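Complement factor MASP-3 (PDB 3DEM) probably acts as a complement serine protease of the lectin pathway, its CUB1-EGF-CUB2 region carrying the interaction sites for mannan-binding lectin and ficolins. Local coordinates at residues A[177-191]-A[260-274]. Sequence-based numbering, arbitrary orientation.
Sequences VITSPDFPNPYPKSS and FHSDNSGENRGWRLS. With CA (calcium ion), chain F.
At the calcium-binding end of the second CUB domain, the loop after strand 175-179 packs against the loop between strands 255-261 and 272-277, and Tyr187 is buried between them. Its ring is met over the centre of one face by the edge of Phe260, a T-shaped pair with planes at 82° and centroids 4.9 Å apart, while Gly270 lies at the ring's edge, its CA 3.3 Å from Tyr187 CD2. With chi1 at 53°, Tyr187 CG lies between its own backbone N and carbonyl carbon; the hydroxyl thereby reaches Asp226 and the backbone N of Glu216. Since Asp226 and Glu216 complete the calcium site with Asp263 OD1, Ser265 O and two waters, Tyr187 acts as a second-shell residue. Ser262 OG binds both ways: it donates to Pro188 O (2.6 Å), in the carbonyl plane on a lone pair, and accepts from Ser191 N. Lys189 runs past the carbonyls of Asp263 and Asn264, and its NZ forms a salt bridge with Glu267 OE2 (2.9 Å), approached from above the carboxylate plane; Asp135 of the EGF domain is a second acidic partner. Ser180 OG accepts from Trp271 N (3.1 Å), and Ser180 CB sits over the indole's five-membered ring as a CH-pi contact. Phe183 is sandwiched between Pro184 CB and Arg272 CB on opposite faces. Arg269 NE points to Pro184 O nearly straight (169°), with the oxygen in the guanidinium plane. Farther along, Ile178 and Leu273 form an antiparallel hydrogen-bonded pair, joining edge strand 175-179 to strand 272-277, which strand 205-209 flanks on its other side; Ile178 and Leu273 both face Ile258 of strand 255-261 in the second sheet, within the core of the beta sandwich.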
ATOM      1  N   VAL A 177     -22.877  19.892 -42.104  1.00 40.10           N
ATOM      2  CA  VAL A 177     -21.734  20.289 -41.290  1.00 40.30           C
ATOM      3  C   VAL A 177     -20.966  19.057 -40.824  1.00 40.50           C
ATOM      4  O   VAL A 177     -21.555  18.061 -40.390  1.00 40.54           O
ATOM      5  CB  VAL A 177     -22.164  21.105 -40.051  1.00 40.35           C
ATOM      6  CG1 VAL A 177     -20.951  21.454 -39.196  1.00 40.09           C
ATOM      7  CG2 VAL A 177     -22.916  22.365 -40.473  1.00 40.21           C
ATOM      8  N   ILE A 178     -19.645  19.131 -40.918  1.00 40.46           N
ATOM      9  CA  ILE A 178     -18.789  18.027 -40.534  1.00 40.51           C
ATOM     10  C   ILE A 178     -17.691  18.595 -39.645  1.00 40.68           C
ATOM     11  O   ILE A 178     -17.169  19.678 -39.918  1.00 40.82           O
ATOM     12  CB  ILE A 178     -18.178  17.352 -41.780  1.00 40.58           C
ATOM     13  CG1 ILE A 178     -19.278  17.011 -42.794  1.00 40.43           C
ATOM     14  CG2 ILE A 178     -17.371  16.107 -41.398  1.00 40.66           C
ATOM     15  CD1 ILE A 178     -18.800  16.195 -43.998  1.00 40.16           C
ATOM     16  N   THR A 179     -17.365  17.888 -38.566  1.00 40.56           N
ATOM     17  CA  THR A 179     -16.333  18.358 -37.642  1.00 40.54           C
ATOM     18  C   THR A 179     -15.461  17.203 -37.163  1.00 40.64           C
ATOM     19  O   THR A 179     -15.834  16.033 -37.287  1.00 40.71           O
ATOM     20  CB  THR A 179     -16.927  19.051 -36.379  1.00 40.64           C
ATOM     21  OG1 THR A 179     -17.423  18.060 -35.466  1.00 40.61           O
ATOM     22  CG2 THR A 179     -18.046  20.056 -36.729  1.00 40.15           C
ATOM     23  N   SER A 180     -14.294  17.541 -36.618  1.00 40.48           N
ATOM     24  CA  SER A 180     -13.508  16.591 -35.856  1.00 40.33           C
ATOM     25  C   SER A 180     -14.313  16.165 -34.623  1.00 40.25           C
ATOM     26  O   SER A 180     -15.180  16.900 -34.161  1.00 40.11           O
ATOM     27  CB  SER A 180     -12.182  17.228 -35.441  1.00 40.43           C
ATOM     28  OG  SER A 180     -12.400  18.453 -34.758  1.00 40.35           O
ATOM     29  N   PRO A 181     -14.046  14.961 -34.095  1.00 40.46           N
ATOM     30  CA  PRO A 181     -14.841  14.488 -32.957  1.00 40.49           C
ATOM     31  C   PRO A 181     -14.735  15.409 -31.742  1.00 40.50           C
ATOM     32  O   PRO A 181     -13.635  15.823 -31.372  1.00 40.71           O
ATOM     33  CB  PRO A 181     -14.233  13.112 -32.650  1.00 40.35           C
ATOM     34  CG  PRO A 181     -13.538  12.709 -33.912  1.00 40.31           C
ATOM     35  CD  PRO A 181     -13.035  13.974 -34.514  1.00 40.32           C
ATOM     36  N   ASP A 182     -15.881  15.733 -31.149  1.00 40.60           N
ATOM     37  CA  ASP A 182     -15.950  16.579 -29.949  1.00 40.77           C
ATOM     38  C   ASP A 182     -15.560  18.053 -30.190  1.00 40.69           C
ATOM     39  O   ASP A 182     -15.402  18.817 -29.238  1.00 40.58           O
ATOM     40  CB  ASP A 182     -15.118  15.972 -28.805  1.00 40.75           C
ATOM     41  CG  ASP A 182     -15.715  16.257 -27.431  1.00 41.40           C
ATOM     42  OD1 ASP A 182     -16.871  16.738 -27.361  1.00 41.70           O
ATOM     43  OD2 ASP A 182     -15.030  16.000 -26.414  1.00 42.09           O
ATOM     44  N   PHE A 183     -15.417  18.449 -31.456  1.00 40.61           N
ATOM     45  CA  PHE A 183     -15.127  19.846 -31.801  1.00 40.53           C
ATOM     46  C   PHE A 183     -16.045  20.801 -31.045  1.00 40.42           C
ATOM     47  O   PHE A 183     -17.247  20.551 -30.953  1.00 40.47           O
ATOM     48  CB  PHE A 183     -15.288  20.073 -33.313  1.00 40.50           C
ATOM     49  CG  PHE A 183     -15.062  21.504 -33.745  1.00 40.38           C
ATOM     50  CD1 PHE A 183     -13.785  21.955 -34.056  1.00 40.19           C
ATOM     51  CD2 PHE A 183     -16.125  22.396 -33.837  1.00 40.61           C
ATOM     52  CE1 PHE A 183     -13.561  23.265 -34.448  1.00 40.00           C
ATOM     53  CE2 PHE A 183     -15.913  23.719 -34.230  1.00 40.84           C
ATOM     54  CZ  PHE A 183     -14.619  24.148 -34.544  1.00 40.75           C
ATOM     55  N   PRO A 184     -15.492  21.915 -30.525  1.00 40.48           N
ATOM     56  CA  PRO A 184     -14.094  22.335 -30.584  1.00 40.38           C
ATOM     57  C   PRO A 184     -13.269  21.948 -29.347  1.00 40.53           C
ATOM     58  O   PRO A 184     -12.278  22.607 -29.031  1.00 40.46           O
ATOM     59  CB  PRO A 184     -14.214  23.856 -30.667  1.00 40.38           C
ATOM     60  CG  PRO A 184     -15.436  24.162 -29.802  1.00 40.30           C
ATOM     61  CD  PRO A 184     -16.322  22.919 -29.828  1.00 40.38           C
ATOM     62  N   ASN A 185     -13.673  20.895 -28.646  1.00 40.48           N
ATOM     63  CA  ASN A 185     -12.827  20.332 -27.603  1.00 40.46           C
ATOM     64  C   ASN A 185     -11.695  19.540 -28.256  1.00 40.39           C
ATOM     65  O   ASN A 185     -11.788  19.185 -29.432  1.00 40.37           O
ATOM     66  CB  ASN A 185     -13.650  19.454 -26.660  1.00 40.41           C
ATOM     67  CG  ASN A 185     -14.769  20.221 -25.991  1.00 40.40           C
ATOM     68  OD1 ASN A 185     -14.524  21.111 -25.180  1.00 40.38           O
ATOM     69  ND2 ASN A 185     -16.006  19.884 -26.334  1.00 40.51           N
ATOM     70  N   PRO A 186     -10.606  19.287 -27.513  1.00 40.30           N
ATOM     71  CA  PRO A 186      -9.502  18.516 -28.086  1.00 40.39           C
ATOM     72  C   PRO A 186      -9.977  17.234 -28.781  1.00 40.37           C
ATOM     73  O   PRO A 186     -10.699  16.443 -28.188  1.00 40.60           O
ATOM     74  CB  PRO A 186      -8.645  18.174 -26.861  1.00 40.32           C
ATOM     75  CG  PRO A 186      -8.902  19.298 -25.907  1.00 40.31           C
ATOM     76  CD  PRO A 186     -10.339  19.701 -26.122  1.00 40.29           C
ATOM     77  N   TYR A 187      -9.578  17.030 -30.031  1.00 40.33           N
ATOM     78  CA  TYR A 187      -9.942  15.798 -30.734  1.00 40.43           C
ATOM     79  C   TYR A 187      -9.196  14.579 -30.189  1.00 40.50           C
ATOM     80  O   TYR A 187      -8.061  14.699 -29.717  1.00 40.66           O
ATOM     81  CB  TYR A 187      -9.749  15.931 -32.247  1.00 40.12           C
ATOM     82  CG  TYR A 187      -8.386  16.398 -32.704  1.00 40.43           C
ATOM     83  CD1 TYR A 187      -7.305  15.520 -32.777  1.00 40.47           C
ATOM     84  CD2 TYR A 187      -8.188  17.707 -33.115  1.00 40.55           C
ATOM     85  CE1 TYR A 187      -6.059  15.946 -33.220  1.00 40.30           C
ATOM     86  CE2 TYR A 187      -6.948  18.143 -33.565  1.00 40.40           C
ATOM     87  CZ  TYR A 187      -5.887  17.262 -33.612  1.00 40.42           C
ATOM     88  OH  TYR A 187      -4.658  17.711 -34.054  1.00 40.10           O
ATOM     89  N   PRO A 188      -9.849  13.402 -30.227  1.00 40.46           N
ATOM     90  CA  PRO A 188      -9.266  12.157 -29.729  1.00 40.36           C
ATOM     91  C   PRO A 188      -7.958  11.794 -30.431  1.00 40.35           C
ATOM     92  O   PRO A 188      -7.836  11.937 -31.643  1.00 40.42           O
ATOM     93  CB  PRO A 188     -10.341  11.116 -30.056  1.00 40.35           C
ATOM     94  CG  PRO A 188     -11.602  11.889 -30.138  1.00 40.33           C
ATOM     95  CD  PRO A 188     -11.217  13.202 -30.734  1.00 40.34           C
ATOM     96  N   LYS A 189      -6.989  11.331 -29.654  1.00 40.35           N
ATOM     97  CA  LYS A 189      -5.724  10.864 -30.179  1.00 40.33           C
ATOM     98  C   LYS A 189      -5.905   9.526 -30.882  1.00 40.37           C
ATOM     99  O   LYS A 189      -6.930   8.860 -30.714  1.00 40.25           O
ATOM    100  CB  LYS A 189      -4.714  10.704 -29.039  1.00 40.45           C
ATOM    101  CG  LYS A 189      -4.410  11.991 -28.286  1.00 40.22           C
ATOM    102  CD  LYS A 189      -3.477  11.735 -27.108  1.00 40.21           C
ATOM    103  CE  LYS A 189      -3.249  13.003 -26.302  1.00 40.23           C
ATOM    104  NZ  LYS A 189      -4.502  13.513 -25.651  1.00 39.62           N
ATOM    105  N   SER A 190      -4.911   9.154 -31.685  1.00 40.29           N
ATOM    106  CA  SER A 190      -4.810   7.813 -32.256  1.00 40.29           C
ATOM    107  C   SER A 190      -6.047   7.364 -33.019  1.00 40.26           C
ATOM    108  O   SER A 190      -6.401   6.190 -32.987  1.00 40.42           O
ATOM    109  CB  SER A 190      -4.487   6.800 -31.157  1.00 40.11           C
ATOM    110  OG  SER A 190      -3.288   7.153 -30.506  1.00 39.84           O
ATOM    111  N   SER A 191      -6.684   8.292 -33.718  1.00 40.36           N
ATOM    112  CA  SER A 191      -7.936   8.002 -34.394  1.00 40.40           C
ATOM    113  C   SER A 191      -7.813   8.175 -35.893  1.00 40.54           C
ATOM    114  O   SER A 191      -6.885   8.823 -36.385  1.00 40.45           O
ATOM    115  CB  SER A 191      -9.060   8.889 -33.852  1.00 40.34           C
ATOM    116  OG  SER A 191      -9.308   8.604 -32.489  1.00 40.37           O
ATOM    117  N   PHE A 260      -9.445  12.136 -41.622  1.00 40.21           N
ATOM    118  CA  PHE A 260      -8.786  12.849 -40.542  1.00 40.40           C
ATOM    119  C   PHE A 260      -7.971  11.889 -39.688  1.00 40.34           C
ATOM    120  O   PHE A 260      -8.518  10.982 -39.069  1.00 40.40           O
ATOM    121  CB  PHE A 260      -9.801  13.610 -39.678  1.00 40.47           C
ATOM    122  CG  PHE A 260      -9.179  14.373 -38.537  1.00 40.55           C
ATOM    123  CD1 PHE A 260      -8.072  15.189 -38.753  1.00 40.49           C
ATOM    124  CD2 PHE A 260      -9.708  14.289 -37.254  1.00 40.60           C
ATOM    125  CE1 PHE A 260      -7.494  15.897 -37.704  1.00 40.42           C
ATOM    126  CE2 PHE A 260      -9.139  14.993 -36.199  1.00 40.49           C
ATOM    127  CZ  PHE A 260      -8.029  15.801 -36.426  1.00 40.59           C
ATOM    128  N   HIS A 261      -6.661  12.094 -39.669  1.00 40.29           N
ATOM    129  CA  HIS A 261      -5.756  11.233 -38.915  1.00 40.44           C
ATOM    130  C   HIS A 261      -5.207  11.989 -37.714  1.00 40.40           C
ATOM    131  O   HIS A 261      -4.778  13.131 -37.847  1.00 40.52           O
ATOM    132  CB  HIS A 261      -4.597  10.768 -39.809  1.00 40.37           C
ATOM    133  CG  HIS A 261      -3.607   9.875 -39.118  1.00 40.38           C
ATOM    134  ND1 HIS A 261      -2.485  10.358 -38.476  1.00 40.40           N
ATOM    135  CD2 HIS A 261      -3.561   8.528 -38.987  1.00 40.29           C
ATOM    136  CE1 HIS A 261      -1.801   9.349 -37.967  1.00 40.36           C
ATOM    137  NE2 HIS A 261      -2.431   8.227 -38.263  1.00 40.29           N
ATOM    138  N   SER A 262      -5.232  11.356 -36.545  1.00 40.29           N
ATOM    139  CA  SER A 262      -4.607  11.938 -35.359  1.00 40.28           C
ATOM    140  C   SER A 262      -3.637  10.953 -34.708  1.00 40.20           C
ATOM    141  O   SER A 262      -3.932   9.762 -34.601  1.00 40.17           O
ATOM    142  CB  SER A 262      -5.658  12.427 -34.350  1.00 40.13           C
ATOM    143  OG  SER A 262      -6.358  11.353 -33.746  1.00 40.13           O
ATOM    144  N   ASP A 263      -2.481  11.453 -34.278  1.00 40.09           N
ATOM    145  CA  ASP A 263      -1.476  10.599 -33.653  1.00 40.14           C
ATOM    146  C   ASP A 263      -1.664  10.476 -32.138  1.00 40.12           C
ATOM    147  O   ASP A 263      -2.690  10.884 -31.599  1.00 40.10           O
ATOM    148  CB  ASP A 263      -0.053  11.051 -34.007  1.00 40.23           C
ATOM    149  CG  ASP A 263       0.351  12.344 -33.311  1.00 40.36           C
ATOM    150  OD1 ASP A 263      -0.459  12.908 -32.549  1.00 40.14           O
ATOM    151  OD2 ASP A 263       1.492  12.799 -33.527  1.00 40.37           O
ATOM    152  N   ASN A 264      -0.662   9.918 -31.461  1.00 40.16           N
ATOM    153  CA  ASN A 264      -0.778   9.565 -30.052  1.00 40.25           C
ATOM    154  C   ASN A 264      -0.481  10.698 -29.060  1.00 40.31           C
ATOM    155  O   ASN A 264      -0.285  10.450 -27.868  1.00 40.05           O
ATOM    156  CB  ASN A 264       0.091   8.343 -29.739  1.00 40.19           C
ATOM    157  CG  ASN A 264       1.582   8.649 -29.785  1.00 40.66           C
ATOM    158  OD1 ASN A 264       1.993   9.787 -30.019  1.00 40.86           O
ATOM    159  ND2 ASN A 264       2.401   7.629 -29.551  1.00 40.37           N
ATOM    160  N   SER A 265      -0.476  11.938 -29.542  1.00 40.29           N
ATOM    161  CA  SER A 265      -0.022  13.059 -28.722  1.00 40.39           C
ATOM    162  C   SER A 265      -0.695  14.389 -29.083  1.00 40.40           C
ATOM    163  O   SER A 265      -1.042  14.618 -30.237  1.00 40.55           O
ATOM    164  CB  SER A 265       1.505  13.180 -28.820  1.00 40.32           C
ATOM    165  OG  SER A 265       1.974  14.288 -28.083  1.00 40.60           O
ATOM    166  N   GLY A 266      -0.898  15.251 -28.087  1.00 40.50           N
ATOM    167  CA  GLY A 266      -1.419  16.602 -28.325  1.00 40.50           C
ATOM    168  C   GLY A 266      -2.845  16.857 -27.859  1.00 40.67           C
ATOM    169  O   GLY A 266      -3.599  15.920 -27.584  1.00 40.74           O
ATOM    170  N   GLU A 267      -3.222  18.133 -27.769  1.00 40.63           N
ATOM    171  CA  GLU A 267      -4.563  18.513 -27.306  1.00 40.64           C
ATOM    172  C   GLU A 267      -5.254  19.517 -28.233  1.00 40.58           C
ATOM    173  O   GLU A 267      -6.129  20.270 -27.806  1.00 40.62           O
ATOM    174  CB  GLU A 267      -4.509  19.083 -25.882  1.00 40.60           C
ATOM    175  CG  GLU A 267      -3.811  18.188 -24.859  1.00 40.88           C
ATOM    176  CD  GLU A 267      -4.563  16.888 -24.597  1.00 41.27           C
ATOM    177  OE1 GLU A 267      -5.791  16.836 -24.841  1.00 41.17           O
ATOM    178  OE2 GLU A 267      -3.920  15.918 -24.138  1.00 41.19           O
ATOM    179  N   ASN A 268      -4.871  19.521 -29.502  1.00 40.39           N
ATOM    180  CA  ASN A 268      -5.439  20.463 -30.469  1.00 40.42           C
ATOM    181  C   ASN A 268      -6.967  20.374 -30.640  1.00 40.38           C
ATOM    182  O   ASN A 268      -7.562  19.306 -30.490  1.00 40.30           O
ATOM    183  CB  ASN A 268      -4.702  20.344 -31.807  1.00 40.31           C
ATOM    184  CG  ASN A 268      -3.195  20.461 -31.641  1.00 40.45           C
ATOM    185  OD1 ASN A 268      -2.620  21.540 -31.815  1.00 40.68           O
ATOM    186  ND2 ASN A 268      -2.557  19.364 -31.258  1.00 39.48           N
ATOM    187  N   ARG A 269      -7.593  21.507 -30.946  1.00 40.30           N
ATOM    188  CA  ARG A 269      -9.057  21.615 -30.913  1.00 40.33           C
ATOM    189  C   ARG A 269      -9.794  21.102 -32.163  1.00 40.44           C
ATOM    190  O   ARG A 269     -10.998  20.834 -32.120  1.00 40.55           O
ATOM    191  CB  ARG A 269      -9.472  23.051 -30.581  1.00 40.26           C
ATOM    192  CG  ARG A 269      -8.895  23.539 -29.253  1.00 40.27           C
ATOM    193  CD  ARG A 269      -9.346  24.940 -28.917  1.00 40.44           C
ATOM    194  NE  ARG A 269     -10.725  24.960 -28.431  1.00 41.12           N
ATOM    195  CZ  ARG A 269     -11.315  26.024 -27.888  1.00 41.16           C
ATOM    196  NH1 ARG A 269     -10.652  27.169 -27.762  1.00 40.57           N
ATOM    197  NH2 ARG A 269     -12.574  25.942 -27.468  1.00 41.28           N
ATOM    198  N   GLY A 270      -9.075  20.963 -33.271  1.00 40.41           N
ATOM    199  CA  GLY A 270      -9.652  20.372 -34.467  1.00 40.42           C
ATOM    200  C   GLY A 270     -10.183  21.360 -35.491  1.00 40.65           C
ATOM    201  O   GLY A 270      -9.591  22.418 -35.728  1.00 40.91           O
ATOM    202  N   TRP A 271     -11.318  21.014 -36.092  1.00 40.59           N
ATOM    203  CA  TRP A 271     -11.787  21.703 -37.287  1.00 40.56           C
ATOM    204  C   TRP A 271     -13.272  21.484 -37.528  1.00 40.39           C
ATOM    205  O   TRP A 271     -13.878  20.540 -37.017  1.00 40.22           O
ATOM    206  CB  TRP A 271     -11.007  21.215 -38.516  1.00 40.43           C
ATOM    207  CG  TRP A 271     -11.043  19.715 -38.684  1.00 40.57           C
ATOM    208  CD1 TRP A 271     -10.145  18.812 -38.187  1.00 40.49           C
ATOM    209  CD2 TRP A 271     -12.028  18.949 -39.396  1.00 40.58           C
ATOM    210  NE1 TRP A 271     -10.510  17.528 -38.546  1.00 40.83           N
ATOM    211  CE2 TRP A 271     -11.662  17.586 -39.286  1.00 40.60           C
ATOM    212  CE3 TRP A 271     -13.189  19.280 -40.105  1.00 40.77           C
ATOM    213  CZ2 TRP A 271     -12.415  16.559 -39.860  1.00 40.22           C
ATOM    214  CZ3 TRP A 271     -13.932  18.258 -40.683  1.00 40.66           C
ATOM    215  CH2 TRP A 271     -13.542  16.913 -40.555  1.00 40.54           C
ATOM    216  N   ARG A 272     -13.844  22.371 -38.327  1.00 40.34           N
ATOM    217  CA  ARG A 272     -15.241  22.299 -38.712  1.00 40.37           C
ATOM    218  C   ARG A 272     -15.365  22.762 -40.157  1.00 40.50           C
ATOM    219  O   ARG A 272     -14.711  23.714 -40.573  1.00 40.54           O
ATOM    220  CB  ARG A 272     -16.092  23.194 -37.808  1.00 40.45           C
ATOM    221  CG  ARG A 272     -17.473  23.503 -38.362  1.00 40.37           C
ATOM    222  CD  ARG A 272     -18.234  24.479 -37.485  1.00 40.29           C
ATOM    223  NE  ARG A 272     -19.431  24.972 -38.162  1.00 40.78           N
ATOM    224  CZ  ARG A 272     -20.671  24.881 -37.680  1.00 41.26           C
ATOM    225  NH1 ARG A 272     -20.901  24.328 -36.491  1.00 40.98           N
ATOM    226  NH2 ARG A 272     -21.688  25.364 -38.381  1.00 40.80           N
ATOM    227  N   LEU A 273     -16.202  22.086 -40.928  1.00 40.56           N
ATOM    228  CA  LEU A 273     -16.483  22.557 -42.266  1.00 40.64           C
ATOM    229  C   LEU A 273     -17.967  22.447 -42.553  1.00 40.79           C
ATOM    230  O   LEU A 273     -18.690  21.670 -41.914  1.00 40.79           O
ATOM    231  CB  LEU A 273     -15.653  21.797 -43.314  1.00 40.73           C
ATOM    232  CG  LEU A 273     -15.911  20.315 -43.590  1.00 40.91           C
ATOM    233  CD1 LEU A 273     -17.126  20.130 -44.513  1.00 40.63           C
ATOM    234  CD2 LEU A 273     -14.673  19.681 -44.197  1.00 40.39           C
ATOM    235  N   SER A 274     -18.425  23.251 -43.500  1.00 40.55           N
ATOM    236  CA  SER A 274     -19.754  23.081 -44.037  1.00 40.59           C
ATOM    237  C   SER A 274     -19.610  22.770 -45.516  1.00 40.58           C
ATOM    238  O   SER A 274     -18.675  23.234 -46.168  1.00 40.73           O
ATOM    239  CB  SER A 274     -20.597  24.342 -43.831  1.00 40.43           C
ATOM    240  OG  SER A 274     -20.041  25.440 -44.531  1.00 40.85           O
TER
HETATM  241 CA    CA F8001      -1.608  15.032 -32.407  1.00 32.61          CA
HETATM  242  O   HOH W   1     -12.109  18.168 -32.195  1.00 31.93           O
HETATM  243  O   HOH W   2      -4.852  15.254 -30.097  1.00 35.70           O
HETATM  244  O   HOH W   3      -3.484  13.650 -31.853  1.00 30.11           O
HETATM  245  O   HOH W   4      -2.895  16.784 -31.396  1.00 31.50           O